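Local coordinates for Glyoxalase/bleomycin resistance protein/dioxygenase (Alicyclobacillus acidocaldarius subsp. acidocaldarius, PDB 3RRI) that belongs to the vicinal oxygen chelate (glyoxalase/bleomycin resistance/dioxygenase) superfamily and is probably a metal-dependent enzyme, perhaps a dioxygenase, at residues H70-L84 with N121-M134. Residues are numbered along the deposited sequence; the frame is centred on the assembly and turned at random.
Sequences HFGITFRDKKHFDNL and NLLEFKYYFDDRMM. With ACT (acetate ion), chain D.
F71 and F75 bond through their backbones to strand 122-128, so that strands 70-74 and 122-128 form the parallel pair of a βαβββ module of the vicinal oxygen chelate fold, with helix 78-84 packed over one face. F71 N reaches L122 O at 3.0 Å and F71 O receives E124 N; two residues on, I73 O takes K126 N and F75 N meets K126 O. Having no side chain, G72 lets the two backbones come close, its CA 3.1 Å from E124 O.

On the helix side, L84 drops CD2 almost onto the centre of the F125 ring, 3.3 Å from the centroid and 10° off the normal; a methyl is small enough for so close a CH-pi contact. With CG anti to the backbone N (chi1 176°), F81 extends from the helix toward the strand, and its flat face receives Y127 CB. Y127 in turn offers a face to K78 CB: lysine suits this place with an apolar stem for the ring and an amine that continues to a salt bridge with D82.

On the opposite face, H70 and E124 merely pack side by side. M66 O accepts from H70 ND1, T112 binds E124 OE2, and behind the helix side F113 meets F81 edge-to-face. T74 CG2, a compact methyl, touches the edge of the Y128 ring, whose hydroxyl donates to an acetate and accepts from K126 NZ.

Strand 70-74 also pairs antiparallel with a second subunit, whose N8 O binds R76 NE, while H80 of a third subunit donates to D131 OD2. M134, a selenomethionine here, lays its polarisable SE over the R76 guanidinium. The opposite charges of R76 and D131 make a salt bridge, a weak hydrogen bond from NH1 to OD2 at 3.1 Å, with guanidinium and carboxylate planes 63° apart.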
loop_
_atom_site.group_PDB
_atom_site.type_symbol
_atom_site.label_atom_id
_atom_site.label_comp_id
_atom_site.label_asym_id
_atom_site.label_seq_id
_atom_site.Cartn_x
_atom_site.Cartn_y
_atom_site.Cartn_z
ATOM N N HIS A 70 -31.188 -3.050 -1.987
ATOM C CA HIS A 70 -30.411 -3.704 -0.950
ATOM C C HIS A 70 -28.976 -3.211 -1.033
ATOM O O HIS A 70 -28.617 -2.563 -2.019
ATOM C CB HIS A 70 -30.464 -5.250 -1.056
ATOM C CG HIS A 70 -30.161 -5.814 -2.410
ATOM N ND1 HIS A 70 -31.161 -6.243 -3.252
ATOM C CD2 HIS A 70 -28.988 -6.131 -3.027
ATOM C CE1 HIS A 70 -30.617 -6.761 -4.341
ATOM N NE2 HIS A 70 -29.303 -6.708 -4.231
ATOM N N PHE A 71 -28.177 -3.466 -0.005
ATOM C CA PHE A 71 -26.793 -3.001 0.014
ATOM C C PHE A 71 -25.951 -3.931 0.846
ATOM O O PHE A 71 -26.497 -4.709 1.656
ATOM C CB PHE A 71 -26.704 -1.580 0.607
ATOM C CG PHE A 71 -27.076 -1.495 2.059
ATOM C CD1 PHE A 71 -26.096 -1.497 3.065
ATOM C CD2 PHE A 71 -28.412 -1.373 2.425
ATOM C CE1 PHE A 71 -26.447 -1.395 4.427
ATOM C CE2 PHE A 71 -28.786 -1.283 3.766
ATOM C CZ PHE A 71 -27.788 -1.305 4.780
ATOM N N GLY A 72 -24.653 -3.798 0.742
ATOM C CA GLY A 72 -23.765 -4.510 1.612
ATOM C C GLY A 72 -22.366 -4.486 1.115
ATOM O O GLY A 72 -21.960 -3.543 0.405
ATOM N N ILE A 73 -21.603 -5.496 1.497
ATOM C CA ILE A 73 -20.188 -5.612 1.181
ATOM C C ILE A 73 -19.931 -6.885 0.411
ATOM O O ILE A 73 -20.500 -7.936 0.756
ATOM C CB ILE A 73 -19.298 -5.587 2.439
ATOM C CG1 ILE A 73 -19.642 -4.388 3.334
ATOM C CG2 ILE A 73 -17.831 -5.656 2.050
ATOM C CD1 ILE A 73 -19.369 -2.950 2.697
ATOM N N THR A 74 -19.070 -6.817 -0.587
ATOM C CA THR A 74 -18.537 -7.994 -1.282
ATOM C C THR A 74 -17.106 -8.170 -0.834
ATOM O O THR A 74 -16.279 -7.275 -0.937
ATOM C CB THR A 74 -18.644 -7.842 -2.784
ATOM O OG1 THR A 74 -20.005 -7.605 -3.123
ATOM C CG2 THR A 74 -18.059 -9.045 -3.568
ATOM N N PHE A 75 -16.829 -9.307 -0.195
ATOM C CA PHE A 75 -15.546 -9.532 0.409
ATOM C C PHE A 75 -14.607 -10.269 -0.531
ATOM O O PHE A 75 -14.992 -11.265 -1.120
ATOM C CB PHE A 75 -15.689 -10.401 1.680
ATOM C CG PHE A 75 -16.458 -9.746 2.765
ATOM C CD1 PHE A 75 -15.875 -8.721 3.530
ATOM C CD2 PHE A 75 -17.770 -10.110 3.033
ATOM C CE1 PHE A 75 -16.608 -8.108 4.520
ATOM C CE2 PHE A 75 -18.490 -9.500 4.031
ATOM C CZ PHE A 75 -17.921 -8.479 4.756
ATOM N N ARG A 76 -13.369 -9.797 -0.653
ATOM C CA ARG A 76 -12.376 -10.490 -1.477
ATOM C C ARG A 76 -11.957 -11.804 -0.814
ATOM O O ARG A 76 -11.749 -12.807 -1.501
ATOM C CB ARG A 76 -11.119 -9.659 -1.767
ATOM C CG ARG A 76 -10.272 -10.306 -2.890
ATOM C CD ARG A 76 -9.313 -9.336 -3.542
ATOM N NE ARG A 76 -9.966 -8.122 -4.068
ATOM C CZ ARG A 76 -10.033 -7.750 -5.351
ATOM N NH1 ARG A 76 -9.502 -8.506 -6.317
ATOM N NH2 ARG A 76 -10.639 -6.596 -5.675
ATOM N N ASP A 77 -11.799 -11.759 0.491
ATOM C CA ASP A 77 -11.296 -12.884 1.294
ATOM C C ASP A 77 -12.476 -13.656 1.850
ATOM O O ASP A 77 -13.225 -13.156 2.656
ATOM C CB ASP A 77 -10.440 -12.315 2.432
ATOM C CG ASP A 77 -9.684 -13.382 3.245
ATOM O OD1 ASP A 77 -10.008 -14.604 3.148
ATOM O OD2 ASP A 77 -8.752 -12.955 3.992
ATOM N N LYS A 78 -12.639 -14.905 1.440
ATOM C CA LYS A 78 -13.731 -15.678 1.975
ATOM C C LYS A 78 -13.786 -15.768 3.507
ATOM O O LYS A 78 -14.862 -15.883 4.064
ATOM C CB LYS A 78 -13.711 -17.101 1.433
ATOM C CG LYS A 78 -15.004 -17.834 1.745
ATOM C CD LYS A 78 -15.250 -19.033 0.912
ATOM C CE LYS A 78 -16.773 -19.299 0.845
ATOM N NZ LYS A 78 -17.355 -19.760 2.148
ATOM N N LYS A 79 -12.648 -15.691 4.186
ATOM C CA LYS A 79 -12.654 -15.718 5.655
ATOM C C LYS A 79 -13.485 -14.579 6.244
ATOM O O LYS A 79 -14.140 -14.732 7.283
ATOM C CB LYS A 79 -11.249 -15.670 6.230
ATOM C CG LYS A 79 -11.197 -15.892 7.747
ATOM C CD LYS A 79 -9.810 -15.643 8.312
ATOM C CE LYS A 79 -9.595 -16.453 9.597
ATOM N NZ LYS A 79 -10.719 -16.218 10.561
ATOM N N HIS A 80 -13.429 -13.412 5.615
ATOM C CA HIS A 80 -14.226 -12.297 6.105
ATOM C C HIS A 80 -15.722 -12.527 5.929
ATOM O O HIS A 80 -16.512 -12.229 6.824
ATOM C CB HIS A 80 -13.810 -10.975 5.454
ATOM C CG HIS A 80 -12.432 -10.520 5.832
ATOM N ND1 HIS A 80 -11.624 -9.804 4.976
ATOM C CD2 HIS A 80 -11.734 -10.649 6.984
ATOM C CE1 HIS A 80 -10.481 -9.525 5.578
ATOM N NE2 HIS A 80 -10.519 -10.024 6.804
ATOM N N PHE A 81 -16.088 -13.108 4.778
ATOM C CA PHE A 81 -17.464 -13.481 4.516
ATOM C C PHE A 81 -17.951 -14.539 5.562
ATOM O O PHE A 81 -18.991 -14.376 6.186
ATOM C CB PHE A 81 -17.563 -14.006 3.072
ATOM C CG PHE A 81 -18.910 -14.522 2.668
ATOM C CD1 PHE A 81 -19.853 -13.689 2.089
ATOM C CD2 PHE A 81 -19.238 -15.871 2.817
ATOM C CE1 PHE A 81 -21.076 -14.151 1.713
ATOM C CE2 PHE A 81 -20.458 -16.345 2.410
ATOM C CZ PHE A 81 -21.378 -15.512 1.879
ATOM N N ASP A 82 -17.135 -15.584 5.757
ATOM C CA ASP A 82 -17.482 -16.676 6.691
ATOM C C ASP A 82 -17.578 -16.171 8.129
ATOM O O ASP A 82 -18.469 -16.565 8.866
ATOM C CB ASP A 82 -16.449 -17.800 6.647
ATOM C CG ASP A 82 -16.424 -18.559 5.321
ATOM O OD1 ASP A 82 -17.311 -18.354 4.473
ATOM O OD2 ASP A 82 -15.465 -19.350 5.144
ATOM N N ASN A 83 -16.639 -15.314 8.548
ATOM C CA ASN A 83 -16.701 -14.716 9.866
ATOM C C ASN A 83 -17.991 -13.947 10.102
ATOM O O ASN A 83 -18.544 -13.961 11.178
ATOM C CB ASN A 83 -15.538 -13.739 10.076
ATOM C CG ASN A 83 -14.204 -14.436 10.304
ATOM O OD1 ASN A 83 -14.137 -15.668 10.442
ATOM N ND2 ASN A 83 -13.128 -13.648 10.332
ATOM N N LEU A 84 -18.425 -13.190 9.092
ATOM C CA LEU A 84 -19.628 -12.379 9.274
ATOM C C LEU A 84 -20.873 -13.242 9.335
ATOM O O LEU A 84 -21.757 -12.995 10.135
ATOM C CB LEU A 84 -19.728 -11.325 8.151
ATOM C CG LEU A 84 -20.957 -10.398 8.236
ATOM C CD1 LEU A 84 -20.916 -9.559 9.537
ATOM C CD2 LEU A 84 -21.079 -9.488 6.967
ATOM N N ASN A 121 -34.802 -2.733 5.789
ATOM C CA ASN A 121 -33.694 -2.611 4.849
ATOM C C ASN A 121 -32.964 -3.932 4.698
ATOM O O ASN A 121 -32.703 -4.615 5.714
ATOM C CB ASN A 121 -32.697 -1.554 5.317
ATOM C CG ASN A 121 -33.300 -0.168 5.296
ATOM O OD1 ASN A 121 -33.597 0.355 4.230
ATOM N ND2 ASN A 121 -33.516 0.385 6.460
ATOM N N LEU A 122 -32.654 -4.290 3.464
ATOM C CA LEU A 122 -31.995 -5.565 3.159
ATOM C C LEU A 122 -30.479 -5.368 2.962
ATOM O O LEU A 122 -30.059 -4.564 2.112
ATOM C CB LEU A 122 -32.597 -6.217 1.933
ATOM C CG LEU A 122 -34.058 -6.711 2.023
ATOM C CD1 LEU A 122 -34.476 -7.292 0.692
ATOM C CD2 LEU A 122 -34.298 -7.728 3.180
ATOM N N LEU A 123 -29.691 -6.107 3.748
ATOM C CA LEU A 123 -28.245 -6.137 3.677
ATOM C C LEU A 123 -27.855 -7.413 2.977
ATOM O O LEU A 123 -28.209 -8.497 3.455
ATOM C CB LEU A 123 -27.637 -6.138 5.058
ATOM C CG LEU A 123 -27.735 -4.844 5.884
ATOM C CD1 LEU A 123 -29.153 -4.609 6.298
ATOM C CD2 LEU A 123 -26.790 -4.904 7.076
ATOM N N GLU A 124 -27.115 -7.306 1.884
ATOM C CA GLU A 124 -26.591 -8.491 1.212
ATOM C C GLU A 124 -25.075 -8.525 1.291
ATOM O O GLU A 124 -24.404 -7.524 1.015
ATOM C CB GLU A 124 -27.009 -8.559 -0.245
ATOM C CG GLU A 124 -26.523 -9.856 -0.910
ATOM C CD GLU A 124 -26.685 -9.920 -2.421
ATOM O OE1 GLU A 124 -26.786 -8.853 -3.081
ATOM O OE2 GLU A 124 -26.709 -11.068 -2.956
ATOM N N PHE A 125 -24.512 -9.666 1.679
ATOM C CA PHE A 125 -23.078 -9.869 1.699
ATOM C C PHE A 125 -22.735 -10.942 0.715
ATOM O O PHE A 125 -23.492 -11.912 0.609
ATOM C CB PHE A 125 -22.583 -10.185 3.109
ATOM C CG PHE A 125 -22.888 -9.089 4.071
ATOM C CD1 PHE A 125 -22.031 -7.980 4.138
ATOM C CD2 PHE A 125 -24.027 -9.085 4.827
ATOM C CE1 PHE A 125 -22.313 -6.915 4.984
ATOM C CE2 PHE A 125 -24.297 -8.018 5.679
ATOM C CZ PHE A 125 -23.441 -6.922 5.740
ATOM N N LYS A 126 -21.646 -10.760 -0.022
ATOM C CA LYS A 126 -21.308 -11.632 -1.126
ATOM C C LYS A 126 -19.829 -12.027 -1.105
ATOM O O LYS A 126 -18.989 -11.322 -0.578
ATOM C CB LYS A 126 -21.577 -10.948 -2.485
ATOM C CG LYS A 126 -23.003 -10.551 -2.757
ATOM C CD LYS A 126 -23.232 -10.175 -4.238
ATOM C CE LYS A 126 -22.870 -8.680 -4.470
ATOM N NZ LYS A 126 -23.329 -8.210 -5.844
ATOM N N TYR A 127 -19.542 -13.177 -1.696
ATOM C CA TYR A 127 -18.206 -13.592 -2.013
ATOM C C TYR A 127 -18.198 -14.220 -3.402
ATOM O O TYR A 127 -18.931 -15.195 -3.639
ATOM C CB TYR A 127 -17.696 -14.616 -0.977
ATOM C CG TYR A 127 -16.442 -15.293 -1.405
ATOM C CD1 TYR A 127 -15.223 -14.664 -1.276
ATOM C CD2 TYR A 127 -16.468 -16.571 -2.005
ATOM C CE1 TYR A 127 -14.075 -15.246 -1.668
ATOM C CE2 TYR A 127 -15.300 -17.156 -2.423
ATOM C CZ TYR A 127 -14.105 -16.485 -2.271
ATOM O OH TYR A 127 -12.914 -17.054 -2.679
ATOM N N TYR A 128 -17.372 -13.704 -4.326
ATOM C CA TYR A 128 -17.264 -14.208 -5.682
ATOM C C TYR A 128 -16.088 -15.161 -5.794
ATOM O O TYR A 128 -14.983 -14.885 -5.324
ATOM C CB TYR A 128 -17.094 -13.051 -6.721
ATOM C CG TYR A 128 -18.359 -12.257 -6.963
ATOM C CD1 TYR A 128 -19.163 -12.524 -8.050
ATOM C CD2 TYR A 128 -18.725 -11.227 -6.096
ATOM C CE1 TYR A 128 -20.327 -11.811 -8.277
ATOM C CE2 TYR A 128 -19.897 -10.482 -6.305
ATOM C CZ TYR A 128 -20.684 -10.763 -7.409
ATOM O OH TYR A 128 -21.830 -10.016 -7.594
ATOM N N PHE A 129 -16.327 -16.286 -6.478
ATOM C CA PHE A 129 -15.308 -17.303 -6.698
ATOM C C PHE A 129 -14.183 -16.835 -7.635
ATOM O O PHE A 129 -13.016 -17.204 -7.467
ATOM C CB PHE A 129 -15.987 -18.609 -7.137
ATOM C CG PHE A 129 -16.829 -19.211 -6.049
ATOM C CD1 PHE A 129 -16.228 -19.892 -5.018
ATOM C CD2 PHE A 129 -18.193 -18.990 -5.988
ATOM C CE1 PHE A 129 -16.987 -20.409 -3.968
ATOM C CE2 PHE A 129 -18.959 -19.487 -4.928
ATOM C CZ PHE A 129 -18.347 -20.202 -3.930
ATOM N N ASP A 130 -14.531 -15.936 -8.565
ATOM C CA ASP A 130 -13.548 -15.239 -9.420
ATOM C C ASP A 130 -13.654 -13.765 -9.046
ATOM O O ASP A 130 -14.686 -13.128 -9.274
ATOM C CB ASP A 130 -13.853 -15.496 -10.888
ATOM C CG ASP A 130 -12.890 -14.797 -11.841
ATOM O OD1 ASP A 130 -12.276 -13.808 -11.414
ATOM O OD2 ASP A 130 -12.755 -15.258 -12.990
ATOM N N ASP A 131 -12.579 -13.255 -8.430
ATOM C CA ASP A 131 -12.567 -11.844 -7.953
ATOM C C ASP A 131 -12.757 -10.777 -9.004
ATOM O O ASP A 131 -13.216 -9.683 -8.662
ATOM C CB ASP A 131 -11.381 -11.517 -7.006
ATOM C CG ASP A 131 -10.005 -11.620 -7.651
ATOM O OD1 ASP A 131 -9.888 -11.824 -8.867
ATOM O OD2 ASP A 131 -9.010 -11.473 -6.884
ATOM N N ARG A 132 -12.490 -11.062 -10.269
ATOM C CA ARG A 132 -12.842 -10.131 -11.332
ATOM C C ARG A 132 -14.335 -9.882 -11.454
ATOM O O ARG A 132 -14.742 -8.826 -11.991
ATOM C CB ARG A 132 -12.275 -10.568 -12.675
ATOM C CG ARG A 132 -10.799 -10.289 -12.791
ATOM C CD ARG A 132 -10.232 -10.739 -14.114
ATOM N NE ARG A 132 -10.692 -9.930 -15.248
ATOM C CZ ARG A 132 -11.319 -10.373 -16.349
ATOM N NH1 ARG A 132 -11.622 -11.657 -16.541
ATOM N NH2 ARG A 132 -11.647 -9.513 -17.289
HETATM N N MSE A 133 -15.161 -10.795 -10.944
HETATM C CA MSE A 133 -16.604 -10.708 -11.095
HETATM C C MSE A 133 -17.247 -9.880 -9.987
HETATM O O MSE A 133 -18.483 -9.736 -9.940
HETATM C CB MSE A 133 -17.216 -12.107 -11.104
HETATM C CG MSE A 133 -16.727 -12.956 -12.240
HETATM SE SE MSE A 133 -17.200 -12.235 -14.024
HETATM C CE MSE A 133 -15.439 -11.632 -14.618
HETATM N N MSE A 134 -16.429 -9.275 -9.136
HETATM C CA MSE A 134 -16.952 -8.407 -8.059
HETATM C C MSE A 134 -17.646 -7.130 -8.542
HETATM O O MSE A 134 -18.413 -6.509 -7.777
HETATM C CB MSE A 134 -15.847 -8.035 -7.070
HETATM C CG MSE A 134 -15.269 -9.262 -6.314
HETATM SE SE MSE A 134 -13.646 -8.833 -5.325
HETATM C CE MSE A 134 -14.476 -7.948 -3.810
HETATM C C ACT D . -24.444 -9.462 -9.708
HETATM O O ACT D . -23.519 -10.331 -9.617
HETATM O OXT ACT D . -24.577 -8.629 -8.770
HETATM C CH3 ACT D . -25.338 -9.417 -10.905
HETATM O O HOH W 1 -20.144 -6.907 -5.607
HETATM O O HOH W 2 -15.651 -11.513 -3.742
HETATM O O HOH W 3 -13.341 -13.072 -4.376
HETATM O O HOH W 4 -10.763 -16.126 -0.376
#